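Long-range contact in ABC transporter substrate-binding protein (Rhizobium radiobacter, PDB 6TFX), which binds the opine mannopinic acid as the periplasmic solute-binding component of an ABC import system in a plant-pathogenic bacterium: residues S33-A47 against F474-T487. Residues are numbered along the deposited sequence; the frame is centred on the assembly and turned at random.
Sequences SYIYGALVRFAPGSA and FELKGSMPSAPLIT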
loop_
_atom_site.group_PDB
_atom_site.type_symbol
_atom_site.label_atom_id
_atom_site.label_comp_id
_atom_site.label_asym_id
_atom_site.label_seq_id
_atom_site.Cartn_x
_atom_site.Cartn_y
_atom_site.Cartn_z
ATOM N N SER A 33 11.476 0.634 1.428
ATOM C CA SER A 33 11.584 0.496 2.885
ATOM C C SER A 33 12.953 -0.015 3.345
ATOM O O SER A 33 13.265 0.064 4.540
ATOM C CB SER A 33 10.483 -0.403 3.439
ATOM O OG SER A 33 10.779 -1.774 3.225
ATOM N N TYR A 34 13.755 -0.565 2.416
ATOM C CA TYR A 34 15.102 -1.061 2.793
ATOM C C TYR A 34 16.168 0.014 2.517
ATOM O O TYR A 34 17.243 -0.019 3.116
ATOM C CB TYR A 34 15.470 -2.294 1.952
ATOM C CG TYR A 34 14.567 -3.512 2.122
ATOM C CD1 TYR A 34 13.540 -3.524 3.064
ATOM C CD2 TYR A 34 14.658 -4.594 1.253
ATOM C CE1 TYR A 34 12.674 -4.611 3.184
ATOM C CE2 TYR A 34 13.814 -5.695 1.374
ATOM C CZ TYR A 34 12.828 -5.708 2.347
ATOM O OH TYR A 34 11.978 -6.797 2.406
ATOM N N ILE A 35 15.892 0.911 1.561
ATOM C CA ILE A 35 16.849 1.924 1.095
ATOM C C ILE A 35 16.776 3.226 1.836
ATOM O O ILE A 35 17.804 3.892 1.975
ATOM C CB ILE A 35 16.596 2.173 -0.431
ATOM C CG1 ILE A 35 16.745 0.863 -1.254
ATOM C CG2 ILE A 35 17.463 3.318 -1.017
ATOM C CD1 ILE A 35 16.007 0.925 -2.649
ATOM N N TYR A 36 15.538 3.671 2.180
ATOM C CA TYR A 36 15.345 4.987 2.758
ATOM C C TYR A 36 14.898 4.954 4.212
ATOM O O TYR A 36 14.382 3.932 4.716
ATOM C CB TYR A 36 14.234 5.693 1.986
ATOM C CG TYR A 36 14.521 5.903 0.522
ATOM C CD1 TYR A 36 15.231 7.018 0.088
ATOM C CD2 TYR A 36 14.050 5.011 -0.440
ATOM C CE1 TYR A 36 15.488 7.229 -1.265
ATOM C CE2 TYR A 36 14.301 5.211 -1.796
ATOM C CZ TYR A 36 14.999 6.338 -2.206
ATOM O OH TYR A 36 15.199 6.580 -3.545
ATOM N N GLY A 37 15.006 6.124 4.823
ATOM C CA GLY A 37 14.472 6.418 6.152
ATOM C C GLY A 37 13.672 7.712 6.108
ATOM O O GLY A 37 13.501 8.317 5.036
ATOM N N ALA A 38 13.199 8.168 7.266
ATOM C CA ALA A 38 12.390 9.377 7.321
ATOM C C ALA A 38 12.740 10.167 8.596
ATOM O O ALA A 38 13.653 9.776 9.337
ATOM C CB ALA A 38 10.916 8.984 7.302
ATOM N N LEU A 39 12.006 11.260 8.878
ATOM C CA LEU A 39 12.235 11.984 10.141
ATOM C C LEU A 39 11.964 11.053 11.335
ATOM O O LEU A 39 12.722 11.036 12.306
ATOM C CB LEU A 39 11.300 13.181 10.224
ATOM C CG LEU A 39 11.723 14.395 9.370
ATOM C CD1 LEU A 39 10.589 15.422 9.285
ATOM C CD2 LEU A 39 12.982 15.054 9.938
ATOM N N VAL A 40 10.877 10.277 11.248
ATOM C CA VAL A 40 10.469 9.327 12.312
ATOM C C VAL A 40 10.136 8.001 11.645
ATOM O O VAL A 40 10.037 7.941 10.419
ATOM C CB VAL A 40 9.275 9.886 13.147
ATOM C CG1 VAL A 40 9.659 11.185 13.850
ATOM C CG2 VAL A 40 8.034 10.127 12.271
ATOM N N ARG A 41 9.920 6.929 12.432
ATOM C CA ARG A 41 9.607 5.699 11.737
ATOM C C ARG A 41 8.686 4.863 12.568
ATOM O O ARG A 41 8.661 5.005 13.784
ATOM C CB ARG A 41 10.901 4.895 11.484
ATOM C CG ARG A 41 11.576 4.385 12.786
ATOM C CD ARG A 41 12.632 3.372 12.420
ATOM N NE ARG A 41 13.291 2.786 13.580
ATOM C CZ ARG A 41 14.241 1.868 13.477
ATOM N NH1 ARG A 41 14.619 1.425 12.277
ATOM N NH2 ARG A 41 14.822 1.380 14.568
ATOM N N PHE A 42 7.983 3.953 11.926
ATOM C CA PHE A 42 7.229 2.938 12.648
ATOM C C PHE A 42 8.304 2.054 13.329
ATOM O O PHE A 42 9.403 1.877 12.789
ATOM C CB PHE A 42 6.503 2.046 11.638
ATOM C CG PHE A 42 5.263 2.724 11.122
ATOM C CD1 PHE A 42 5.334 3.626 10.061
ATOM C CD2 PHE A 42 4.021 2.410 11.642
ATOM C CE1 PHE A 42 4.176 4.272 9.596
ATOM C CE2 PHE A 42 2.863 3.044 11.169
ATOM C CZ PHE A 42 2.956 3.990 10.174
ATOM N N ALA A 43 7.996 1.480 14.500
ATOM C CA ALA A 43 8.954 0.564 15.105
ATOM C C ALA A 43 9.104 -0.620 14.159
ATOM O O ALA A 43 8.092 -1.112 13.633
ATOM C CB ALA A 43 8.408 0.054 16.436
ATOM N N PRO A 44 10.335 -1.119 13.954
ATOM C CA PRO A 44 10.502 -2.315 13.107
ATOM C C PRO A 44 9.589 -3.444 13.607
ATOM O O PRO A 44 9.551 -3.752 14.818
ATOM C CB PRO A 44 11.980 -2.660 13.278
ATOM C CG PRO A 44 12.634 -1.305 13.552
ATOM C CD PRO A 44 11.629 -0.621 14.460
ATOM N N GLY A 45 8.828 -4.010 12.677
ATOM C CA GLY A 45 7.880 -5.073 12.986
ATOM C C GLY A 45 6.487 -4.611 13.369
ATOM O O GLY A 45 5.618 -5.444 13.645
ATOM N N SER A 46 6.240 -3.292 13.357
ATOM C CA SER A 46 4.916 -2.738 13.623
ATOM C C SER A 46 4.401 -1.918 12.438
ATOM O O SER A 46 5.179 -1.198 11.789
ATOM C CB SER A 46 4.918 -1.845 14.858
ATOM O OG SER A 46 3.610 -1.334 15.103
ATOM N N ALA A 47 3.074 -2.017 12.178
ATOM C CA ALA A 47 2.411 -1.196 11.166
ATOM C C ALA A 47 1.493 -0.220 11.900
ATOM O O ALA A 47 0.664 0.418 11.256
ATOM C CB ALA A 47 1.578 -2.060 10.222
ATOM N N PHE A 474 13.336 -8.846 15.577
ATOM C CA PHE A 474 12.138 -8.309 16.251
ATOM C C PHE A 474 10.952 -9.172 15.803
ATOM O O PHE A 474 11.075 -9.967 14.873
ATOM C CB PHE A 474 11.887 -6.843 15.826
ATOM C CG PHE A 474 12.008 -6.591 14.341
ATOM C CD1 PHE A 474 10.944 -6.849 13.481
ATOM C CD2 PHE A 474 13.207 -6.136 13.793
ATOM C CE1 PHE A 474 11.074 -6.654 12.096
ATOM C CE2 PHE A 474 13.339 -5.953 12.411
ATOM C CZ PHE A 474 12.270 -6.208 11.577
ATOM N N GLU A 475 9.807 -8.976 16.418
ATOM C CA GLU A 475 8.616 -9.719 16.029
ATOM C C GLU A 475 8.001 -9.028 14.795
ATOM O O GLU A 475 7.682 -7.831 14.836
ATOM C CB GLU A 475 7.627 -9.728 17.193
ATOM C CG GLU A 475 6.295 -10.357 16.837
ATOM C CD GLU A 475 5.216 -10.081 17.865
ATOM O OE1 GLU A 475 5.264 -9.029 18.545
ATOM O OE2 GLU A 475 4.301 -10.921 17.971
ATOM N N LEU A 476 7.842 -9.778 13.710
ATOM C CA LEU A 476 7.255 -9.197 12.509
ATOM C C LEU A 476 5.732 -9.299 12.628
ATOM O O LEU A 476 5.158 -10.326 12.257
ATOM C CB LEU A 476 7.787 -9.884 11.236
ATOM C CG LEU A 476 7.209 -9.408 9.877
ATOM C CD1 LEU A 476 7.302 -7.849 9.690
ATOM C CD2 LEU A 476 7.902 -10.126 8.736
ATOM N N LYS A 477 5.096 -8.285 13.229
ATOM C CA LYS A 477 3.637 -8.289 13.337
ATOM C C LYS A 477 3.063 -7.594 12.100
ATOM O O LYS A 477 2.031 -8.008 11.558
ATOM C CB LYS A 477 3.190 -7.523 14.589
ATOM C CG LYS A 477 1.713 -7.722 14.940
ATOM C CD LYS A 477 1.342 -7.003 16.235
ATOM C CE LYS A 477 -0.099 -7.227 16.628
ATOM N NZ LYS A 477 -0.999 -6.183 16.065
ATOM N N GLY A 478 3.708 -6.500 11.709
ATOM C CA GLY A 478 3.230 -5.715 10.582
ATOM C C GLY A 478 4.309 -4.832 9.998
ATOM O O GLY A 478 5.337 -4.583 10.637
ATOM N N SER A 479 4.064 -4.349 8.779
ATOM C CA SER A 479 4.954 -3.423 8.094
ATOM C C SER A 479 3.982 -2.700 7.191
ATOM O O SER A 479 3.121 -3.352 6.600
ATOM C CB SER A 479 5.972 -4.186 7.244
ATOM O OG SER A 479 6.998 -3.357 6.724
ATOM N N MET A 480 4.075 -1.375 7.079
ATOM C CA MET A 480 3.090 -0.662 6.267
ATOM C C MET A 480 2.918 -1.230 4.819
ATOM O O MET A 480 1.758 -1.300 4.369
ATOM C CB MET A 480 3.313 0.841 6.280
ATOM C CG MET A 480 2.637 1.528 7.470
ATOM S SD MET A 480 0.848 1.241 7.739
ATOM C CE MET A 480 0.178 1.602 6.065
ATOM N N PRO A 481 3.964 -1.730 4.116
ATOM C CA PRO A 481 3.729 -2.343 2.795
ATOM C C PRO A 481 3.161 -3.788 2.852
ATOM O O PRO A 481 2.937 -4.374 1.792
ATOM C CB PRO A 481 5.135 -2.395 2.182
ATOM C CG PRO A 481 5.991 -1.531 3.028
ATOM C CD PRO A 481 5.410 -1.661 4.393
ATOM N N SER A 482 2.967 -4.378 4.062
ATOM C CA SER A 482 2.498 -5.765 4.280
ATOM C C SER A 482 3.549 -6.789 3.806
ATOM O O SER A 482 3.211 -7.919 3.397
ATOM C CB SER A 482 1.138 -6.024 3.621
ATOM O OG SER A 482 0.169 -5.081 4.056
ATOM N N ALA A 483 4.839 -6.392 3.892
ATOM C CA ALA A 483 5.966 -7.208 3.456
ATOM C C ALA A 483 7.051 -7.176 4.524
ATOM O O ALA A 483 7.109 -6.228 5.313
ATOM C CB ALA A 483 6.522 -6.667 2.150
ATOM N N PRO A 484 7.945 -8.172 4.550
ATOM C CA PRO A 484 9.024 -8.150 5.555
ATOM C C PRO A 484 9.872 -6.883 5.497
ATOM O O PRO A 484 10.112 -6.319 4.428
ATOM C CB PRO A 484 9.884 -9.357 5.174
ATOM C CG PRO A 484 8.957 -10.282 4.442
ATOM C CD PRO A 484 8.042 -9.359 3.679
ATOM N N LEU A 485 10.348 -6.466 6.670
ATOM C CA LEU A 485 11.241 -5.329 6.793
ATOM C C LEU A 485 12.610 -5.907 7.140
ATOM O O LEU A 485 12.782 -6.532 8.199
ATOM C CB LEU A 485 10.780 -4.352 7.898
ATOM C CG LEU A 485 11.660 -3.116 8.091
ATOM C CD1 LEU A 485 11.515 -2.136 6.916
ATOM C CD2 LEU A 485 11.342 -2.427 9.403
ATOM N N ILE A 486 13.572 -5.705 6.236
ATOM C CA ILE A 486 14.954 -6.135 6.450
ATOM C C ILE A 486 15.699 -4.889 6.933
ATOM O O ILE A 486 15.598 -3.816 6.332
ATOM C CB ILE A 486 15.579 -6.770 5.182
ATOM C CG1 ILE A 486 14.723 -7.994 4.752
ATOM C CG2 ILE A 486 17.033 -7.177 5.449
ATOM C CD1 ILE A 486 15.010 -8.458 3.400
ATOM N N THR A 487 16.383 -5.026 8.073
ATOM C CA THR A 487 17.079 -3.903 8.688
ATOM C C THR A 487 18.523 -4.292 8.986
ATOM O O THR A 487 18.978 -5.396 8.634
ATOM C CB THR A 487 16.397 -3.476 10.018
ATOM O OG1 THR A 487 16.673 -4.459 11.006
ATOM C CG2 THR A 487 14.874 -3.236 9.891
HETATM O O HOH W 1 14.980 -1.122 6.370
HETATM O O HOH W 2 8.790 -3.466 4.440
HETATM O O HOH W 3 7.863 -5.365 16.607
HETATM O O HOH W 4 7.910 -3.558 10.099
HETATM O O HOH W 5 5.588 -0.140 9.190
#
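Ser33 and Tyr34, in the last turn of helix 26-35, meet Leu485 and Ile486 of the loop that follows strand 470-471 in this family 5 solute-binding protein, so that the C-terminal end of a helix near the start of the chain and the turn beyond strand 40-41 are both joined to a C-terminal loop. The carbonyl of Ser33 is linked through a water to Ile486 O, while its OG, bonded to Thr30 O of the same helix, takes a second water that also donates to Pro484 O. Ile486 CB lies over one face of the Tyr34 ring, a CH-pi contact 4.1 Å from the centroid. With Tyr34 CG beside the backbone N (chi1 -62°), the ring has Pro484 O at its edge, and its OH donates to Pro484 O at 2.8 Å, from above the carbonyl plane. Further on, the face of the Phe42 ring receives Met480 CG 3.9 Å from its centroid, and the bent thioether chain carries SD obliquely to the ring, a Met-aromatic contact; the Met480 side chain lies about 8 Å from the bound opine. Pro44 touches Leu485 CD2 with its CA and CB, and its CB also packs over the face of the Phe474 ring, a CH-pi contact. Gly45, in the type II turn 43-46, has a backbone suited to glycine, and Phe474 and Glu475 O close against it. Its carbonyl takes two bonds, from Gly478 N above the carbonyl plane and from Lys477 N on a lone pair. Water joins Ser46 O to Met480 N, and Ala47 CB ends the contact 3.7 Å from Ser479 N.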